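Local coordinates for chemotaxis protein motB (Helicobacter pylori, PDB 3CYP) that probably forms, with MotA, the stator of the flagellar motor and may fasten it to the cell wall through this periplasmic, OmpA-like C-terminal domain, at residues N9-I15 with N64-V69; I39-T45 with L83-G89. One frame throughout, in Å; residues are numbered along the deposited sequence. Where two conformers were deposited one is given.

Contact 1 lays the loop that follows strand 5-6 against helix 58-75, and contact 2 pairs strand 38-44 with strand 83-87; the helix is the crossover connecting those two strands. The centres of the contacts lie about 11 Å apart, and they touch in two ways. Arg65, whose NE and NH2 serve the loop in contact 1, brings NH1 to 2.8 Å from O of Phe44 in contact 2, a probable hydrogen bond. Beside it, Ala66 packs on the strand, its CB 3.5 Å from Gly43 N. One helix thus faces the 9-15 loop and the sheet, and both contacts also touch the second subunit.

Contact 1 (N9-I15 with N64-V69); sequences NATSDAI and NRAYRV
The carbonyl oxygen of Ser12 is gripped by two nitrogens of Arg65: NE stands 2.8 Å from Ser12 O, with an N-H...O angle of 149°, and NH2 2.9 Å from the same oxygen. NE and NH2, the side of the group, both point at it, and the oxygen is in the guanidinium plane. An extended chain from CG to NE carries the guanidinium to the loop, where NH2 also gives Ala10 O a weak bond. NH1 is engaged elsewhere, by Phe44 O and Asn107 OD1, so bonds on all three nitrogens fix the rotation of the group.

One helical turn on, Arg68 takes the next carbonyl, with NE 2.8 Å from Asp13 O and a weaker bond from NH2; this oxygen is tilted 22° from the guanidinium plane. Its chain bends at chi3 (39°), in contrast to the extended Arg65, and a water accepts from Ile15 N and, weakly, from Arg68 NH2. Two local motifs shape this loop of the OmpA-like domain: an Asx turn, Thr11 N to Asn9 OD1, and an ST turn, Ala14 N to Ser12 OG at 3.1 Å.

Asp13 OD2 is 4.2 Å from Arg68 NE but well out of the guanidinium plane, so no N-H points at it and any attraction is probably only electrostatic. Beyond it, the Ile15 side chain runs antiparallel to that of Arg68, CD1 lying against Arg68 CB and 4.0 Å from Val69 CG2, beside Ile23 of helix 17-30.

Contact 2 (I39-T45 with L83-G89); sequences INVRGFT and LSFSSYG
Asn40 ND2 donates to two serine hydroxyls of the neighbouring strand, Ser86 OG at 2.9 Å (N-H...O 165°) and Ser84 OG, also at 2.9 Å. The Ser86 oxygen lies in the amide plane, and that of Ser84 is tilted from it. With CG anti to the backbone N (chi1 179°), the amide spans both serines, while its OD1 accepts from Arg42 NE at 2.7 Å and from a water shared with Ser86 OG and Tyr88 OH. These bonds fix the rotation of the amide; the N-H of Arg42 NE pointing at one end marks that end as the oxygen.

The backbones bond in parallel register, Val41 N to Ser84 O, Ser86 N to Val41 O and Gly43 N to Ser86 O among them. Farther along, Tyr88 N bonds Gly43 O, and Thr45 N bonds Gly89 O.

Tyr88 OH sits over the centre of the Arg42 guanidinium, 3.4 Å above its plane. The Phe44 and Tyr88 rings are near parallel (29°) but offset, centroids 5.3 Å from each other, so that they hardly overlap, and Phe44 CE1 touches Tyr88 CB. On the face opposite Asn40, Arg42 and Ser86, Ile39 CG2 meets Leu83 CD2 at 3.7 Å, the two side chains running alongside each other.

Helix 58-75 covers that apolar face, with Ile74 against Leu83, completing the beta-alpha-beta crossover of the OmpA-like domain.

Contact 1 (N9-I15 with N64-V69)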
ATOM      1  N   ASN B   9       5.321 -21.944  -0.020  1.00 23.37           N
ATOM      2  CA  ASN B   9       6.698 -22.275  -0.417  1.00 23.98           C
ATOM      3  C   ASN B   9       7.522 -21.035  -0.801  1.00 24.25           C
ATOM      4  O   ASN B   9       7.047 -19.911  -0.699  1.00 24.15           O
ATOM      5  CB  ASN B   9       6.697 -23.299  -1.552  1.00 25.11           C
ATOM      6  CG  ASN B   9       5.909 -22.853  -2.745  1.00 25.57           C
ATOM      7  OD1 ASN B   9       6.136 -21.767  -3.285  1.00 29.01           O
ATOM      8  ND2 ASN B   9       4.976 -23.692  -3.190  1.00 28.29           N
ATOM      9  N   ALA B  10       8.761 -21.238  -1.236  1.00 23.10           N
ATOM     10  CA  ALA B  10       9.673 -20.134  -1.498  1.00 23.58           C
ATOM     11  C   ALA B  10       9.155 -19.108  -2.511  1.00 23.42           C
ATOM     12  O   ALA B  10       9.579 -17.959  -2.465  1.00 24.88           O
ATOM     13  CB  ALA B  10      11.045 -20.668  -1.960  1.00 23.81           C
ATOM     14  N   THR B  11       8.294 -19.506  -3.437  1.00 23.00           N
ATOM     15  CA  THR B  11       7.918 -18.601  -4.527  1.00 22.78           C
ATOM     16  C   THR B  11       6.424 -18.217  -4.589  1.00 22.01           C
ATOM     17  O   THR B  11       6.056 -17.350  -5.391  1.00 23.48           O
ATOM     18  CB  THR B  11       8.382 -19.163  -5.865  1.00 23.35           C
ATOM     19  OG1 THR B  11       7.742 -20.419  -6.085  1.00 25.90           O
ATOM     20  CG2 THR B  11       9.886 -19.348  -5.845  1.00 23.54           C
ATOM     21  N   SER B  12       5.596 -18.786  -3.699  1.00 21.57           N
ATOM     22  CA  SER B  12       4.156 -18.614  -3.749  1.00 20.49           C
ATOM     23  C   SER B  12       3.760 -17.298  -3.102  1.00 19.94           C
ATOM     24  O   SER B  12       4.314 -16.940  -2.054  1.00 18.93           O
ATOM     25  CB  SER B  12       3.440 -19.741  -2.994  1.00 19.69           C
ATOM     26  OG  SER B  12       2.040 -19.611  -3.129  1.00 22.19           O
ATOM     27  N   ASP B  13       2.833 -16.599  -3.737  1.00 19.45           N
ATOM     28  CA  ASP B  13       2.108 -15.480  -3.093  1.00 19.70           C
ATOM     29  C   ASP B  13       0.615 -15.772  -2.938  1.00 19.87           C
ATOM     30  O   ASP B  13      -0.188 -14.870  -2.667  1.00 19.46           O
ATOM     31  CB  ASP B  13       2.344 -14.163  -3.836  1.00 19.25           C
ATOM     32  CG  ASP B  13       1.842 -14.179  -5.261  1.00 23.20           C
ATOM     33  OD1 ASP B  13       1.359 -15.226  -5.765  1.00 26.39           O
ATOM     34  OD2 ASP B  13       1.944 -13.115  -5.894  1.00 30.43           O
ATOM     35  N   ALA B  14       0.244 -17.047  -3.074  1.00 19.43           N
ATOM     36  CA  ALA B  14      -1.121 -17.508  -2.916  1.00 19.22           C
ATOM     37  C   ALA B  14      -1.631 -17.405  -1.466  1.00 18.01           C
ATOM     38  O   ALA B  14      -0.911 -17.744  -0.528  1.00 18.56           O
ATOM     39  CB  ALA B  14      -1.254 -18.942  -3.400  1.00 20.39           C
ATOM     40  N   ILE B  15      -2.881 -16.939  -1.327  1.00 17.74           N
ATOM     41  CA  ILE B  15      -3.567 -16.850  -0.042  1.00 17.81           C
ATOM     42  C   ILE B  15      -4.657 -17.927  -0.016  1.00 18.47           C
ATOM     43  O   ILE B  15      -5.697 -17.773  -0.640  1.00 18.73           O
ATOM     44  CB  ILE B  15      -4.133 -15.416   0.189  1.00 16.76           C
ATOM     45  CG1 ILE B  15      -2.968 -14.429   0.276  1.00 17.18           C
ATOM     46  CG2 ILE B  15      -4.959 -15.344   1.482  1.00 17.48           C
ATOM     47  CD1 ILE B  15      -3.420 -13.000   0.354  1.00 17.79           C
ATOM     48  N   ASN B  64       4.521  -8.332  -3.188  0.50 15.02           N
ATOM     49  CA  ASN B  64       3.219  -8.840  -3.625  0.50 14.43           C
ATOM     50  C   ASN B  64       2.555  -9.606  -2.492  0.50 13.75           C
ATOM     51  O   ASN B  64       1.350  -9.510  -2.299  0.50 13.33           O
ATOM     52  CB  ASN B  64       3.281  -9.690  -4.912  0.50 15.32           C
ATOM     53  CG  ASN B  64       2.017  -9.568  -5.744  0.50 17.26           C
ATOM     54  OD1 ASN B  64       1.565 -10.534  -6.364  0.50 23.05           O
ATOM     55  ND2 ASN B  64       1.433  -8.386  -5.761  0.50 17.79           N
ATOM     56  N   ARG B  65       3.336 -10.350  -1.710  1.00 13.30           N
ATOM     57  CA  ARG B  65       2.772 -11.004  -0.501  1.00 13.69           C
ATOM     58  C   ARG B  65       2.105 -10.005   0.444  1.00 12.33           C
ATOM     59  O   ARG B  65       0.955 -10.173   0.842  1.00 13.56           O
ATOM     60  CB  ARG B  65       3.806 -11.791   0.241  1.00 13.79           C
ATOM     61  CG  ARG B  65       4.211 -13.071  -0.501  1.00 14.57           C
ATOM     62  CD  ARG B  65       5.367 -13.749   0.165  1.00 15.60           C
ATOM     63  NE  ARG B  65       5.627 -15.080  -0.408  1.00 16.12           N
ATOM     64  CZ  ARG B  65       6.752 -15.773  -0.240  1.00 15.44           C
ATOM     65  NH1 ARG B  65       7.742 -15.293   0.487  1.00 16.28           N
ATOM     66  NH2 ARG B  65       6.877 -16.997  -0.798  1.00 17.93           N
ATOM     67  N   ALA B  66       2.850  -8.958   0.782  1.00 11.69           N
ATOM     68  CA  ALA B  66       2.357  -7.952   1.728  1.00 12.25           C
ATOM     69  C   ALA B  66       1.186  -7.203   1.134  1.00 11.54           C
ATOM     70  O   ALA B  66       0.166  -6.988   1.801  1.00 12.85           O
ATOM     71  CB  ALA B  66       3.464  -7.020   2.111  1.00 12.66           C
ATOM     72  N   TYR B  67       1.317  -6.771  -0.124  1.00 13.26           N
ATOM     73  CA  TYR B  67       0.240  -6.050  -0.802  1.00 13.16           C
ATOM     74  C   TYR B  67      -1.064  -6.875  -0.834  1.00 12.48           C
ATOM     75  O   TYR B  67      -2.142  -6.393  -0.525  1.00 12.36           O
ATOM     76  CB  TYR B  67       0.708  -5.668  -2.208  1.00 14.07           C
ATOM     77  CG  TYR B  67      -0.399  -5.138  -3.094  1.00 15.25           C
ATOM     78  CD1 TYR B  67      -1.075  -3.970  -2.761  1.00 15.67           C
ATOM     79  CD2 TYR B  67      -0.817  -5.831  -4.224  1.00 16.60           C
ATOM     80  CE1 TYR B  67      -2.134  -3.484  -3.545  1.00 15.91           C
ATOM     81  CE2 TYR B  67      -1.862  -5.337  -5.034  1.00 17.18           C
ATOM     82  CZ  TYR B  67      -2.494  -4.152  -4.686  1.00 16.93           C
ATOM     83  OH  TYR B  67      -3.525  -3.611  -5.457  1.00 19.75           O
ATOM     84  N   ARG B  68      -0.944  -8.151  -1.201  1.00 12.75           N
ATOM     85  CA  ARG B  68      -2.098  -9.021  -1.309  1.00 14.40           C
ATOM     86  C   ARG B  68      -2.780  -9.212   0.035  1.00 12.58           C
ATOM     87  O   ARG B  68      -3.990  -9.171   0.112  1.00 13.80           O
ATOM     88  CB  ARG B  68      -1.706 -10.378  -1.915  1.00 14.16           C
ATOM     89  CG  ARG B  68      -1.468 -10.228  -3.429  1.00 17.44           C
ATOM     90  CD  ARG B  68      -0.981 -11.464  -4.116  1.00 20.98           C
ATOM     91  NE  ARG B  68      -1.584 -12.705  -3.639  1.00 26.24           N
ATOM     92  CZ  ARG B  68      -2.732 -13.235  -4.065  1.00 29.25           C
ATOM     93  NH1 ARG B  68      -3.494 -12.630  -4.970  1.00 33.16           N
ATOM     94  NH2 ARG B  68      -3.140 -14.379  -3.561  1.00 30.99           N
ATOM     95  N   VAL B  69      -1.996  -9.390   1.088  1.00 12.27           N
ATOM     96  CA  VAL B  69      -2.560  -9.504   2.427  1.00 12.97           C
ATOM     97  C   VAL B  69      -3.280  -8.201   2.754  1.00 12.17           C
ATOM     98  O   VAL B  69      -4.394  -8.180   3.300  1.00 11.85           O
ATOM     99  CB  VAL B  69      -1.523  -9.880   3.473  1.00 12.63           C
ATOM    100  CG1 VAL B  69      -2.078  -9.652   4.897  1.00 13.38           C
ATOM    101  CG2 VAL B  69      -1.144 -11.368   3.261  1.00 12.48           C
TER
HETATM  102  O   HOH W   1      -4.461 -16.928  -3.624  1.00 33.62           O

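Contact 2 (I39-T45 with L83-G89)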
ATOM      1  N   ILE B  39      -1.403   0.110  11.066  1.00 12.29           N
ATOM      2  CA  ILE B  39      -0.951  -1.254  10.810  1.00 11.55           C
ATOM      3  C   ILE B  39      -0.062  -1.251   9.570  1.00 11.22           C
ATOM      4  O   ILE B  39      -0.462  -0.716   8.534  1.00 11.12           O
ATOM      5  CB  ILE B  39      -2.184  -2.130  10.517  1.00 11.75           C
ATOM      6  CG1 ILE B  39      -3.108  -2.139  11.750  1.00 13.76           C
ATOM      7  CG2 ILE B  39      -1.765  -3.543   9.999  1.00 12.78           C
ATOM      8  CD1 ILE B  39      -2.590  -2.878  12.857  1.00 14.78           C
ATOM      9  N   ASN B  40       1.105  -1.881   9.664  1.00 10.59           N
ATOM     10  CA  ASN B  40       2.067  -2.042   8.529  1.00 11.16           C
ATOM     11  C   ASN B  40       2.154  -3.530   8.273  1.00 11.57           C
ATOM     12  O   ASN B  40       2.488  -4.303   9.168  1.00 11.52           O
ATOM     13  CB  ASN B  40       3.444  -1.434   8.894  1.00 11.69           C
ATOM     14  CG  ASN B  40       4.471  -1.565   7.830  1.00 12.02           C
ATOM     15  OD1 ASN B  40       5.556  -2.128   8.073  1.00 16.87           O
ATOM     16  ND2 ASN B  40       4.181  -1.063   6.686  1.00 14.44           N
ATOM     17  N   VAL B  41       1.817  -3.912   7.034  1.00 11.62           N
ATOM     18  CA  VAL B  41       1.778  -5.293   6.607  1.00 12.47           C
ATOM     19  C   VAL B  41       3.114  -5.526   5.905  1.00 12.18           C
ATOM     20  O   VAL B  41       3.415  -4.925   4.837  1.00 11.68           O
ATOM     21  CB  VAL B  41       0.631  -5.506   5.614  1.00 12.69           C
ATOM     22  CG1 VAL B  41       0.614  -6.954   5.138  1.00 13.36           C
ATOM     23  CG2 VAL B  41      -0.694  -5.049   6.236  1.00 12.86           C
ATOM     24  N   ARG B  42       3.952  -6.351   6.549  1.00 13.24           N
ATOM     25  CA  ARG B  42       5.341  -6.550   6.136  1.00 13.51           C
ATOM     26  C   ARG B  42       5.522  -7.909   5.482  1.00 13.78           C
ATOM     27  O   ARG B  42       5.238  -8.921   6.100  1.00 13.85           O
ATOM     28  CB  ARG B  42       6.279  -6.498   7.347  1.00 14.26           C
ATOM     29  CG  ARG B  42       6.221  -5.197   8.003  1.00 16.69           C
ATOM     30  CD  ARG B  42       7.316  -5.044   9.014  1.00 18.31           C
ATOM     31  NE  ARG B  42       7.209  -3.712   9.579  1.00 20.02           N
ATOM     32  CZ  ARG B  42       8.023  -3.222  10.495  1.00 20.06           C
ATOM     33  NH1 ARG B  42       8.995  -3.974  11.003  1.00 21.22           N
ATOM     34  NH2 ARG B  42       7.806  -1.987  10.938  1.00 22.15           N
ATOM     35  N   GLY B  43       6.118  -7.911   4.293  1.00 13.50           N
ATOM     36  CA  GLY B  43       6.364  -9.151   3.554  1.00 14.37           C
ATOM     37  C   GLY B  43       7.829  -9.556   3.534  1.00 14.73           C
ATOM     38  O   GLY B  43       8.728  -8.708   3.504  1.00 13.88           O
ATOM     39  N   PHE B  44       8.052 -10.879   3.560  1.00 14.08           N
ATOM     40  CA  PHE B  44       9.387 -11.458   3.616  1.00 15.80           C
ATOM     41  C   PHE B  44       9.452 -12.714   2.758  1.00 15.91           C
ATOM     42  O   PHE B  44       8.418 -13.310   2.399  1.00 16.19           O
ATOM     43  CB  PHE B  44       9.779 -11.853   5.014  1.00 14.66           C
ATOM     44  CG  PHE B  44       9.592 -10.771   6.068  1.00 14.96           C
ATOM     45  CD1 PHE B  44      10.684 -10.012   6.488  1.00 15.16           C
ATOM     46  CD2 PHE B  44       8.349 -10.544   6.652  1.00 12.94           C
ATOM     47  CE1 PHE B  44      10.541  -9.044   7.463  1.00 15.47           C
ATOM     48  CE2 PHE B  44       8.207  -9.595   7.671  1.00 15.15           C
ATOM     49  CZ  PHE B  44       9.306  -8.839   8.061  1.00 13.43           C
ATOM     50  N   THR B  45      10.700 -13.057   2.430  1.00 17.04           N
ATOM     51  CA  THR B  45      11.069 -14.322   1.785  1.00 17.80           C
ATOM     52  C   THR B  45      12.255 -14.990   2.467  1.00 18.34           C
ATOM     53  O   THR B  45      12.951 -14.409   3.287  1.00 16.05           O
ATOM     54  CB  THR B  45      11.516 -14.054   0.315  1.00 17.23           C
ATOM     55  OG1 THR B  45      12.792 -13.390   0.344  1.00 18.53           O
ATOM     56  CG2 THR B  45      10.485 -13.196  -0.443  1.00 18.62           C
ATOM     57  N   LEU B  83      -3.708   1.624   7.057  1.00 14.62           N
ATOM     58  CA  LEU B  83      -2.865   0.581   6.479  1.00 13.01           C
ATOM     59  C   LEU B  83      -1.720   1.074   5.610  1.00 12.54           C
ATOM     60  O   LEU B  83      -1.813   2.126   4.947  1.00 14.22           O
ATOM     61  CB  LEU B  83      -3.719  -0.373   5.637  1.00 12.65           C
ATOM     62  CG  LEU B  83      -4.525  -1.378   6.423  1.00 13.57           C
ATOM     63  CD1 LEU B  83      -5.590  -1.971   5.485  1.00 13.97           C
ATOM     64  CD2 LEU B  83      -3.630  -2.481   7.025  1.00 12.88           C
ATOM     65  N   SER B  84      -0.642   0.300   5.600  1.00 11.63           N
ATOM     66  CA  SER B  84       0.451   0.420   4.649  1.00 11.58           C
ATOM     67  C   SER B  84       1.045  -0.967   4.481  1.00 12.89           C
ATOM     68  O   SER B  84       0.765  -1.863   5.282  1.00 13.19           O
ATOM     69  CB  SER B  84       1.489   1.388   5.171  1.00 12.54           C
ATOM     70  OG  SER B  84       2.088   0.941   6.347  1.00 12.61           O
ATOM     71  N   PHE B  85       1.860  -1.131   3.447  1.00 12.91           N
ATOM     72  CA  PHE B  85       2.624  -2.377   3.254  1.00 12.84           C
ATOM     73  C   PHE B  85       4.080  -2.101   2.963  1.00 13.20           C
ATOM     74  O   PHE B  85       4.432  -1.025   2.410  1.00 14.08           O
ATOM     75  CB  PHE B  85       2.006  -3.268   2.182  1.00 13.56           C
ATOM     76  CG  PHE B  85       2.279  -2.824   0.752  1.00 12.21           C
ATOM     77  CD1 PHE B  85       1.503  -1.817   0.158  1.00 15.99           C
ATOM     78  CD2 PHE B  85       3.318  -3.397   0.014  1.00 16.40           C
ATOM     79  CE1 PHE B  85       1.737  -1.428  -1.160  1.00 15.83           C
ATOM     80  CE2 PHE B  85       3.553  -2.982  -1.306  1.00 15.56           C
ATOM     81  CZ  PHE B  85       2.759  -1.994  -1.872  1.00 13.13           C
ATOM     82  N   SER B  86       4.926  -3.048   3.343  1.00 13.57           N
ATOM     83  CA  SER B  86       6.348  -2.874   3.200  1.00 14.71           C
ATOM     84  C   SER B  86       6.972  -4.168   2.799  1.00 15.57           C
ATOM     85  O   SER B  86       6.618  -5.220   3.308  1.00 16.38           O
ATOM     86  CB  SER B  86       6.979  -2.340   4.469  1.00 15.09           C
ATOM     87  OG  SER B  86       6.459  -1.075   4.838  1.00 15.85           O
ATOM     88  N   SER B  87       7.902  -4.091   1.865  1.00 15.96           N
ATOM     89  CA  SER B  87       8.668  -5.270   1.467  1.00 17.39           C
ATOM     90  C   SER B  87      10.033  -5.294   2.126  1.00 17.65           C
ATOM     91  O   SER B  87      10.797  -4.347   2.003  1.00 17.30           O
ATOM     92  CB  SER B  87       8.823  -5.327  -0.048  1.00 18.53           C
ATOM     93  OG  SER B  87       9.687  -6.439  -0.314  1.00 18.40           O
ATOM     94  N   TYR B  88      10.357  -6.413   2.787  1.00 18.01           N
ATOM     95  CA  TYR B  88      11.658  -6.651   3.358  1.00 18.70           C
ATOM     96  C   TYR B  88      12.504  -7.681   2.558  1.00 18.26           C
ATOM     97  O   TYR B  88      13.615  -7.960   2.953  1.00 19.72           O
ATOM     98  CB  TYR B  88      11.505  -7.057   4.837  1.00 19.70           C
ATOM     99  CG  TYR B  88      11.160  -5.872   5.691  1.00 20.49           C
ATOM    100  CD1 TYR B  88      12.117  -5.272   6.471  1.00 20.92           C
ATOM    101  CD2 TYR B  88       9.900  -5.324   5.682  1.00 20.00           C
ATOM    102  CE1 TYR B  88      11.836  -4.158   7.232  1.00 22.28           C
ATOM    103  CE2 TYR B  88       9.600  -4.192   6.438  1.00 19.91           C
ATOM    104  CZ  TYR B  88      10.575  -3.612   7.207  1.00 21.48           C
ATOM    105  OH  TYR B  88      10.306  -2.511   8.011  1.00 22.58           O
ATOM    106  N   GLY B  89      11.958  -8.225   1.475  1.00 19.52           N
ATOM    107  CA  GLY B  89      12.690  -9.183   0.643  1.00 19.79           C
ATOM    108  C   GLY B  89      13.193 -10.317   1.530  1.00 19.80           C
ATOM    109  O   GLY B  89      12.480 -10.772   2.444  1.00 19.59           O
TER
HETATM  110  O   HOH W   2       0.404   1.935   8.341  1.00 16.33           O
HETATM  111  O   HOH W   3       8.069  -0.859   7.542  1.00 22.63           O